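Local coordinates for CPXV203 protein (Cowpox virus, PDB 4HKJ) that probably binds MHC class I molecules and keeps them inside the infected cell, away from T-cell recognition, as a poxvirus immune-evasion protein of a beta-sandwich family, at residues D[20-26]-D[140-146]. Numbering follows the deposited sequence.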
ATOM      1  N   GLY D  20       4.768   6.583 -10.839  1.00 63.37           N
ATOM      2  CA  GLY D  20       3.352   6.744 -10.573  1.00 62.03           C
ATOM      3  C   GLY D  20       3.125   7.692  -9.412  1.00 63.43           C
ATOM      4  O   GLY D  20       3.920   7.733  -8.474  1.00 59.65           O
HETATM    5  N   MSE D  21       2.041   8.459  -9.475  1.00 58.77           N
HETATM    6  CA  MSE D  21       1.730   9.422  -8.425  1.00 46.41           C
HETATM    7  C   MSE D  21       0.226   9.626  -8.281  1.00 49.13           C
HETATM    8  O   MSE D  21      -0.439  10.078  -9.213  1.00 53.17           O
HETATM    9  CB  MSE D  21       2.421  10.757  -8.704  1.00 43.10           C
HETATM   10  CG  MSE D  21       2.149  11.827  -7.663  1.00 49.91           C
HETATM   11 SE   MSE D  21       3.202  13.444  -7.951  1.00 96.85          SE
HETATM   12  CE  MSE D  21       4.982  12.647  -7.917  1.00139.89           C
ATOM     13  N   CYS D  22      -0.306   9.283  -7.111  1.00 47.15           N
ATOM     14  CA  CYS D  22      -1.733   9.427  -6.848  1.00 52.37           C
ATOM     15  C   CYS D  22      -2.004  10.654  -5.985  1.00 52.91           C
ATOM     16  O   CYS D  22      -1.484  10.773  -4.876  1.00 60.16           O
ATOM     17  CB  CYS D  22      -2.287   8.170  -6.170  1.00 51.16           C
ATOM     18  SG  CYS D  22      -4.083   8.178  -5.922  1.00 60.18           S
ATOM     19  N   ILE D  23      -2.819  11.565  -6.505  1.00 50.37           N
ATOM     20  CA  ILE D  23      -3.160  12.787  -5.788  1.00 56.41           C
ATOM     21  C   ILE D  23      -4.639  12.795  -5.418  1.00 61.09           C
ATOM     22  O   ILE D  23      -5.503  12.658  -6.285  1.00 72.29           O
ATOM     23  CB  ILE D  23      -2.853  14.039  -6.633  1.00 58.03           C
ATOM     24  CG1 ILE D  23      -1.492  13.907  -7.318  1.00 56.05           C
ATOM     25  CG2 ILE D  23      -2.904  15.288  -5.770  1.00 64.37           C
ATOM     26  CD1 ILE D  23      -1.167  15.049  -8.257  1.00 42.96           C
ATOM     27  N   GLN D  24      -4.928  12.950  -4.130  1.00 54.44           N
ATOM     28  CA  GLN D  24      -6.309  13.009  -3.664  1.00 60.11           C
ATOM     29  C   GLN D  24      -6.705  14.437  -3.297  1.00 61.47           C
ATOM     30  O   GLN D  24      -5.993  15.122  -2.563  1.00 72.51           O
ATOM     31  CB  GLN D  24      -6.526  12.072  -2.472  1.00 51.43           C
ATOM     32  CG  GLN D  24      -7.963  12.026  -1.971  1.00 54.57           C
ATOM     33  CD  GLN D  24      -8.161  11.037  -0.839  1.00 62.67           C
ATOM     34  OE1 GLN D  24      -7.311  10.903   0.041  1.00 60.17           O
ATOM     35  NE2 GLN D  24      -9.289  10.335  -0.859  1.00 70.75           N
ATOM     36  N   ALA D  25      -7.848  14.877  -3.814  1.00 55.24           N
ATOM     37  CA  ALA D  25      -8.320  16.239  -3.601  1.00 75.61           C
ATOM     38  C   ALA D  25      -8.800  16.456  -2.171  1.00 78.14           C
ATOM     39  O   ALA D  25      -9.280  15.529  -1.519  1.00 72.76           O
ATOM     40  CB  ALA D  25      -9.429  16.572  -4.587  1.00 81.35           C
ATOM     41  N   LYS D  26      -8.666  17.689  -1.693  1.00 85.23           N
ATOM     42  CA  LYS D  26      -9.117  18.047  -0.353  1.00 83.71           C
ATOM     43  C   LYS D  26     -10.072  19.234  -0.406  1.00 87.02           C
ATOM     44  O   LYS D  26      -9.789  20.239  -1.057  1.00 91.61           O
ATOM     45  CB  LYS D  26      -7.924  18.375   0.545  1.00 78.16           C
ATOM     46  CG  LYS D  26      -8.305  18.846   1.939  1.00 78.64           C
ATOM     47  CD  LYS D  26      -7.073  19.114   2.789  1.00 79.34           C
ATOM     48  CE  LYS D  26      -7.456  19.492   4.211  1.00 81.06           C
ATOM     49  NZ  LYS D  26      -6.260  19.665   5.079  1.00 78.72           N
ATOM     50  N   CYS D 140      -5.238  22.116  -1.032  1.00 71.51           N
ATOM     51  CA  CYS D 140      -6.149  21.469  -1.970  1.00 76.81           C
ATOM     52  C   CYS D 140      -5.826  19.989  -2.177  1.00 74.97           C
ATOM     53  O   CYS D 140      -6.517  19.299  -2.925  1.00 78.20           O
ATOM     54  CB  CYS D 140      -6.155  22.205  -3.315  1.00 88.10           C
ATOM     55  SG  CYS D 140      -4.546  22.305  -4.144  1.00103.97           S
ATOM     56  N   ILE D 141      -4.783  19.503  -1.510  1.00 75.14           N
ATOM     57  CA  ILE D 141      -4.389  18.103  -1.637  1.00 61.93           C
ATOM     58  C   ILE D 141      -4.451  17.360  -0.305  1.00 62.69           C
ATOM     59  O   ILE D 141      -3.760  17.715   0.652  1.00 68.01           O
ATOM     60  CB  ILE D 141      -2.979  17.966  -2.247  1.00 55.94           C
ATOM     61  CG1 ILE D 141      -2.977  18.485  -3.684  1.00 53.56           C
ATOM     62  CG2 ILE D 141      -2.515  16.520  -2.204  1.00 51.67           C
ATOM     63  CD1 ILE D 141      -1.620  18.468  -4.337  1.00 67.74           C
ATOM     64  N   ASN D 142      -5.282  16.323  -0.255  1.00 64.70           N
ATOM     65  CA  ASN D 142      -5.498  15.565   0.972  1.00 71.60           C
ATOM     66  C   ASN D 142      -4.430  14.502   1.219  1.00 67.79           C
ATOM     67  O   ASN D 142      -4.011  14.283   2.357  1.00 57.88           O
ATOM     68  CB  ASN D 142      -6.883  14.916   0.960  1.00 60.46           C
ATOM     69  CG  ASN D 142      -7.311  14.434   2.329  1.00 67.72           C
ATOM     70  OD1 ASN D 142      -6.893  14.982   3.350  1.00 65.14           O
ATOM     71  ND2 ASN D 142      -8.148  13.404   2.361  1.00 71.50           N
ATOM     72  N   HIS D 143      -3.997  13.841   0.149  1.00 61.52           N
ATOM     73  CA  HIS D 143      -2.969  12.810   0.251  1.00 62.03           C
ATOM     74  C   HIS D 143      -2.227  12.619  -1.070  1.00 56.58           C
ATOM     75  O   HIS D 143      -2.806  12.774  -2.144  1.00 59.89           O
ATOM     76  CB  HIS D 143      -3.581  11.482   0.703  1.00 51.46           C
ATOM     77  CG  HIS D 143      -2.569  10.405   0.940  1.00 49.80           C
ATOM     78  ND1 HIS D 143      -2.064   9.622  -0.074  1.00 50.39           N
ATOM     79  CD2 HIS D 143      -1.963   9.985   2.076  1.00 76.01           C
ATOM     80  CE1 HIS D 143      -1.192   8.765   0.426  1.00 58.35           C
ATOM     81  NE2 HIS D 143      -1.113   8.963   1.729  1.00 68.33           N
ATOM     82  N   LEU D 144      -0.944  12.280  -0.979  1.00 46.65           N
ATOM     83  CA  LEU D 144      -0.121  12.045  -2.162  1.00 44.09           C
ATOM     84  C   LEU D 144       0.757  10.808  -1.988  1.00 42.61           C
ATOM     85  O   LEU D 144       1.526  10.711  -1.031  1.00 65.37           O
ATOM     86  CB  LEU D 144       0.744  13.271  -2.469  1.00 44.51           C
ATOM     87  CG  LEU D 144       1.558  13.274  -3.764  1.00 50.14           C
ATOM     88  CD1 LEU D 144       1.513  14.648  -4.409  1.00 43.32           C
ATOM     89  CD2 LEU D 144       3.000  12.862  -3.512  1.00 57.95           C
ATOM     90  N   GLY D 145       0.636   9.868  -2.919  1.00 59.40           N
ATOM     91  CA  GLY D 145       1.454   8.670  -2.909  1.00 49.67           C
ATOM     92  C   GLY D 145       2.294   8.579  -4.167  1.00 49.48           C
ATOM     93  O   GLY D 145       1.875   9.025  -5.233  1.00 58.15           O
ATOM     94  N   VAL D 146       3.488   8.007  -4.042  1.00 56.72           N
ATOM     95  CA  VAL D 146       4.402   7.891  -5.176  1.00 61.51           C
ATOM     96  C   VAL D 146       4.939   6.473  -5.328  1.00 64.26           C
ATOM     97  O   VAL D 146       5.540   5.926  -4.405  1.00 60.88           O
ATOM     98  CB  VAL D 146       5.593   8.851  -5.049  1.00 56.05           C
ATOM     99  CG1 VAL D 146       6.580   8.636  -6.187  1.00 35.28           C
ATOM    100  CG2 VAL D 146       5.119  10.291  -5.017  1.00 53.23           C
TER
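Q24 O takes the shortest hydrogen bond of the contact, from N142 N (2.7 Å), where the chain turns a corner. One residue on, Q24 N to H143 O continues a ladder in which C22 and G145 exchange bonds, C22 N to G145 O (2.9 Å) and G145 N to C22 O (3.0 Å), between antiparallel strands 172° apart. Beyond the corner, C140 O receives K26 N from well above its carbonyl plane.

M21, I23, L144 and V146 are apolar, as suits side chains on the face turned to the second sheet. M21, a selenomethionine, extends as far as SE and then bends (chi3 -57°), which brings CE to 3.7 Å from V146 CG2 while SE lies against L144 CD1. The branched I23 sets CG2 against I141 CD1 at 3.7 Å. The opposite face, partly exposed, carries C22 and the polar Q24 and H143; the Q24 amide lies alongside that of N142. On the chain of another protein, N142 OD1 bonds a basic side chain and H143 NE2 a backbone atom.

C22 is disulfide-linked to C169, and C140 to C110. Strand 15-25 lies between 141-152 and 81-88, while M21, I23, I141 and L144 pack onto strands 103-110 and 131-137, forming a beta sandwich.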